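Local atomic coordinates of ferredoxin-NADP reductase (PDB entry 5TR9), a protein that binds FAD and, as a ferredoxin-NADP reductase, probably passes electrons between NADP(H) and ferredoxin or a similar electron carrier through the flavin. Residues H27-P30 / K31-T34; I205-L208 / L209-S213. One frame throughout, in Å; residues are numbered along the deposited sequence. Where two conformers were deposited one is given.

Contact 1 of 2, residues H27-P30 / K31-T34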
loop_
_atom_site.group_PDB
_atom_site.type_symbol
_atom_site.label_atom_id
_atom_site.label_comp_id
_atom_site.label_asym_id
_atom_site.label_seq_id
_atom_site.Cartn_x
_atom_site.Cartn_y
_atom_site.Cartn_z
ATOM N N HIS A 27 -10.736 4.489 14.247
ATOM C CA HIS A 27 -10.242 5.799 13.831
ATOM C C HIS A 27 -8.824 6.002 14.350
ATOM O O HIS A 27 -8.588 5.967 15.567
ATOM C CB HIS A 27 -11.149 6.920 14.324
ATOM C CG HIS A 27 -12.308 7.189 13.425
ATOM N ND1 HIS A 27 -13.461 6.434 13.453
ATOM C CD2 HIS A 27 -12.489 8.123 12.461
ATOM C CE1 HIS A 27 -14.309 6.898 12.551
ATOM N NE2 HIS A 27 -13.745 7.924 11.939
ATOM N N HIS A 28 -7.885 6.194 13.427
ATOM C CA HIS A 28 -6.528 6.582 13.791
ATOM C C HIS A 28 -6.398 8.093 13.891
ATOM O O HIS A 28 -5.655 8.602 14.741
ATOM C CB HIS A 28 -5.543 6.016 12.774
ATOM C CG HIS A 28 -5.610 4.526 12.658
ATOM N ND1 HIS A 28 -4.683 3.690 13.245
ATOM C CD2 HIS A 28 -6.514 3.720 12.052
ATOM C CE1 HIS A 28 -5.002 2.432 12.985
ATOM N NE2 HIS A 28 -6.113 2.423 12.271
ATOM N N THR A 29 -7.112 8.805 13.025
ATOM C CA THR A 29 -7.360 10.239 13.079
ATOM C C THR A 29 -8.833 10.408 12.736
ATOM O O THR A 29 -9.498 9.413 12.405
ATOM C CB THR A 29 -6.495 11.010 12.080
ATOM O OG1 THR A 29 -7.009 10.761 10.768
ATOM C CG2 THR A 29 -5.026 10.592 12.145
ATOM N N PRO A 30 -9.379 11.627 12.773
ATOM C CA PRO A 30 -10.780 11.802 12.363
ATOM C C PRO A 30 -11.075 11.332 10.955
ATOM O O PRO A 30 -12.232 11.000 10.670
ATOM C CB PRO A 30 -10.997 13.313 12.503
ATOM C CG PRO A 30 -10.063 13.709 13.609
ATOM C CD PRO A 30 -8.838 12.859 13.381
ATOM N N LYS A 31 -10.081 11.274 10.065
ATOM C CA LYS A 31 -10.301 10.984 8.658
ATOM C C LYS A 31 -9.561 9.747 8.161
ATOM O O LYS A 31 -9.659 9.424 6.971
ATOM C CB LYS A 31 -9.891 12.196 7.803
ATOM C CG LYS A 31 -10.638 13.478 8.138
ATOM C CD LYS A 31 -12.118 13.348 7.812
ATOM C CE LYS A 31 -12.897 14.580 8.235
ATOM N NZ LYS A 31 -14.367 14.350 8.158
ATOM N N LEU A 32 -8.811 9.051 9.017
ATOM C CA LEU A 32 -8.087 7.850 8.609
ATOM C C LEU A 32 -8.593 6.676 9.432
ATOM O O LEU A 32 -8.448 6.671 10.662
ATOM C CB LEU A 32 -6.573 8.027 8.786
ATOM C CG LEU A 32 -5.962 9.154 7.932
ATOM C CD1 LEU A 32 -4.481 9.324 8.242
ATOM C CD2 LEU A 32 -6.174 8.906 6.447
ATOM N N ILE A 33 -9.180 5.683 8.760
ATOM C CA ILE A 33 -9.713 4.517 9.461
ATOM C C ILE A 33 -9.055 3.252 8.942
ATOM O O ILE A 33 -8.667 3.152 7.771
ATOM C CB ILE A 33 -11.252 4.399 9.328
ATOM C CG1 ILE A 33 -11.652 4.219 7.859
ATOM C CG2 ILE A 33 -11.932 5.621 9.923
ATOM C CD1 ILE A 33 -13.129 3.836 7.663
ATOM N N THR A 34 -8.943 2.264 9.827
ATOM C CA THR A 34 -8.846 0.879 9.389
ATOM C C THR A 34 -10.117 0.171 9.830
ATOM O O THR A 34 -10.784 0.594 10.783
ATOM C CB THR A 34 -7.597 0.160 9.932
ATOM O OG1 THR A 34 -7.522 0.266 11.362
ATOM C CG2 THR A 34 -6.334 0.761 9.313
#

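Contact 2 of 2, residues I205-L208 / L209-S213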
loop_
_atom_site.group_PDB
_atom_site.type_symbol
_atom_site.label_atom_id
_atom_site.label_comp_id
_atom_site.label_asym_id
_atom_site.label_seq_id
_atom_site.Cartn_x
_atom_site.Cartn_y
_atom_site.Cartn_z
ATOM N N ILE A 205 8.868 12.244 -2.959
ATOM C CA ILE A 205 9.706 11.088 -3.291
ATOM C C ILE A 205 10.498 11.245 -4.587
ATOM O O ILE A 205 11.678 10.864 -4.600
ATOM C CB ILE A 205 8.850 9.814 -3.289
ATOM C CG1 ILE A 205 8.602 9.401 -1.824
ATOM C CG2 ILE A 205 9.544 8.687 -4.054
ATOM C CD1 ILE A 205 7.586 8.264 -1.633
ATOM N N PRO A 206 9.957 11.789 -5.689
ATOM C CA PRO A 206 10.803 11.920 -6.891
ATOM C C PRO A 206 12.035 12.765 -6.641
ATOM O O PRO A 206 13.129 12.395 -7.085
ATOM C CB PRO A 206 9.857 12.561 -7.924
ATOM C CG PRO A 206 8.495 12.115 -7.473
ATOM C CD PRO A 206 8.559 12.161 -5.968
ATOM N N GLU A 207 11.896 13.861 -5.887
ATOM C CA GLU A 207 13.059 14.686 -5.567
ATOM C C GLU A 207 14.044 13.936 -4.673
ATOM O O GLU A 207 15.266 14.056 -4.850
ATOM C CB GLU A 207 12.626 15.997 -4.904
ATOM C CG GLU A 207 13.828 16.937 -4.668
ATOM C CD GLU A 207 13.449 18.323 -4.168
ATOM O OE1 GLU A 207 12.245 18.601 -3.984
ATOM O OE2 GLU A 207 14.373 19.140 -3.956
ATOM N N LEU A 208 13.531 13.165 -3.707
ATOM C CA LEU A 208 14.390 12.389 -2.813
ATOM C C LEU A 208 15.102 11.248 -3.524
ATOM O O LEU A 208 16.142 10.783 -3.037
ATOM C CB LEU A 208 13.572 11.837 -1.651
ATOM C CG LEU A 208 12.876 12.878 -0.774
ATOM C CD1 LEU A 208 11.861 12.183 0.118
ATOM C CD2 LEU A 208 13.893 13.671 0.058
ATOM N N LEU A 209 14.564 10.773 -4.649
ATOM C CA LEU A 209 15.315 9.845 -5.486
ATOM C C LEU A 209 16.411 10.568 -6.253
ATOM O O LEU A 209 17.558 10.105 -6.311
ATOM C CB LEU A 209 14.369 9.136 -6.455
ATOM C CG LEU A 209 13.408 8.126 -5.848
ATOM C CD1 LEU A 209 12.336 7.732 -6.866
ATOM C CD2 LEU A 209 14.155 6.886 -5.336
ATOM N N LYS A 210 16.072 11.719 -6.845
ATOM C CA LYS A 210 17.039 12.477 -7.635
ATOM C C LYS A 210 18.260 12.868 -6.811
ATOM O O LYS A 210 19.392 12.792 -7.300
ATOM C CB LYS A 210 16.387 13.735 -8.205
ATOM C CG LYS A 210 15.325 13.516 -9.262
ATOM C CD LYS A 210 14.842 14.873 -9.775
ATOM C CE LYS A 210 13.664 14.757 -10.729
ATOM N NZ LYS A 210 12.400 14.450 -10.013
ATOM N N ASN A 211 18.056 13.316 -5.575
ATOM C CA ASN A 211 19.146 13.858 -4.773
ATOM C C ASN A 211 19.812 12.806 -3.886
ATOM O O ASN A 211 20.625 13.164 -3.025
ATOM C CB ASN A 211 18.662 15.059 -3.932
ATOM C CG ASN A 211 17.712 14.679 -2.780
ATOM O OD1 ASN A 211 17.562 13.515 -2.427
ATOM N ND2 ASN A 211 17.078 15.692 -2.179
ATOM N N ASN A 212 19.466 11.530 -4.072
ATOM C CA ASN A 212 20.066 10.394 -3.376
ATOM C C ASN A 212 19.735 10.345 -1.891
ATOM O O ASN A 212 20.373 9.600 -1.146
ATOM C CB ASN A 212 21.585 10.368 -3.575
ATOM C CG ASN A 212 21.960 10.180 -5.020
ATOM O OD1 ASN A 212 21.663 9.146 -5.613
ATOM N ND2 ASN A 212 22.595 11.187 -5.606
ATOM N N SER A 213 18.729 11.093 -1.436
ATOM C CA SER A 213 18.387 11.057 -0.016
ATOM C C SER A 213 17.782 9.717 0.394
ATOM O O SER A 213 18.006 9.263 1.520
ATOM C CB SER A 213 17.429 12.194 0.337
ATOM O OG SER A 213 18.137 13.418 0.472
HETATM O O HOH W 1 17.176 18.399 -3.213
#

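Contact 1 of 2, residues H27-P30 / K31-T34
His27 faces Ile33 as an antiparallel non-hydrogen-bonded pair, with CA atoms 4.6 Å apart, and just beyond it the chain reverses through Thr29, Pro30 and Lys31. The turn is held chiefly by the backbone bond from His28 N to Leu32 O (2.9 Å); the bonds between the backbones of Thr29 and Leu32 are long and weak. The Thr29 hydroxyl adds a side-chain bond to the turn. With chi1 at 73°, OG1 sits between the backbone N and the carbonyl carbon and reaches over the turn to accept from Lys31 N at 3.2 Å; Leu32 N, 3.0 Å from the same OG1, gives a second, weak and bent bond. Leu32 runs alongside Thr29, its CG 3.4 Å from Thr29 OG1. On the other face of the hairpin, the CG2 methyl of Ile33 lies over the centre of the His27 ring, 3.6 Å from the centroid and 11° off the normal, a CH-pi contact. The His28 side chain reaches across to Thr34, the two crossing at about a right angle, and His28 NE2 meets Thr34 OG1 at 2.7 Å in an almost straight hydrogen bond (175°), which should limit rotation of the ring. This beta hairpin joins strands 17-27 and 32-38 of the antiparallel FAD-binding sheet. Strand 76-82 flanks it through Phe80, Ala81 and Val82, while Ile164 in a loop touches both His28 and Leu32.

Contact 2 of 2, residues I205-L208 / L209-S213
Ile205 and Leu209 touch one turn apart on helix 205-210, the CG2 branch of Ile205 lying 4.1 Å from Leu209 CD1 as the two side chains cross at a slant. Beneath them, Leu209 N donates to Ile205 O at 2.9 Å, and the same i to i+4 pattern continues from Lys210 N to Pro206 O and from Asn211 N to Glu207 O. Lys210 folds back along the helix: its CG passes 3.3 Å from Pro206 O, and a bend at chi4 (75°) brings NZ beside Pro206 CB, where it is hydrogen-bonded to Thr244.

Asn211, the first residue to depart from helical backbone angles, closes the end. Its chi1 of 70° turns the amide back over the last turn, and OD1 accepts from Ser213 N at 2.9 Å, forming an Asx turn that leads into helix 213-218. The other end of the amide is also engaged: ND2 donates to a water 2.9 Å away, and that water donates to Glu207 OE2 at 3.0 Å. Both ends of the Asn211 amide are therefore bonded, which should restrict its rotation. Glu207 OE2 also forms a salt bridge with Lys203, a partner just before the helix that probably helps to position the carboxylate. Leu208 CD2 rests 3.8 Å from Ser213 CB across the junction.

Ile214 of helix 213-218 packs on Ile205, Leu208 and Leu209. Helix 235-247 covers Pro206 through Asp240, Thr241 and Thr244, and Ile205 reaches Ile154 and Ser156 on strand 150-157 of the parallel sheet.

How the contacts relate
Contacts 1 and 2 belong to the two halves of a ferredoxin reductase-like fold: 27-34 turns between strands of the antiparallel FAD-binding sheet, and 205-213 joins two helices beside the parallel sheet of the NAD-binding domain. Their centres are 29 Å apart and their nearest atoms about 16 Å, so they do not touch. The Leu32 side chain of contact 1 lies about 7 Å from FAD, near but not in contact. Contact 2 is more peripheral, its centre 20 Å from the centre of the chain against 16 Å for contact 1. One element is common to both: a side-chain oxygen, Thr29 OG1 or Asn211 OD1, accepts from a backbone N-H.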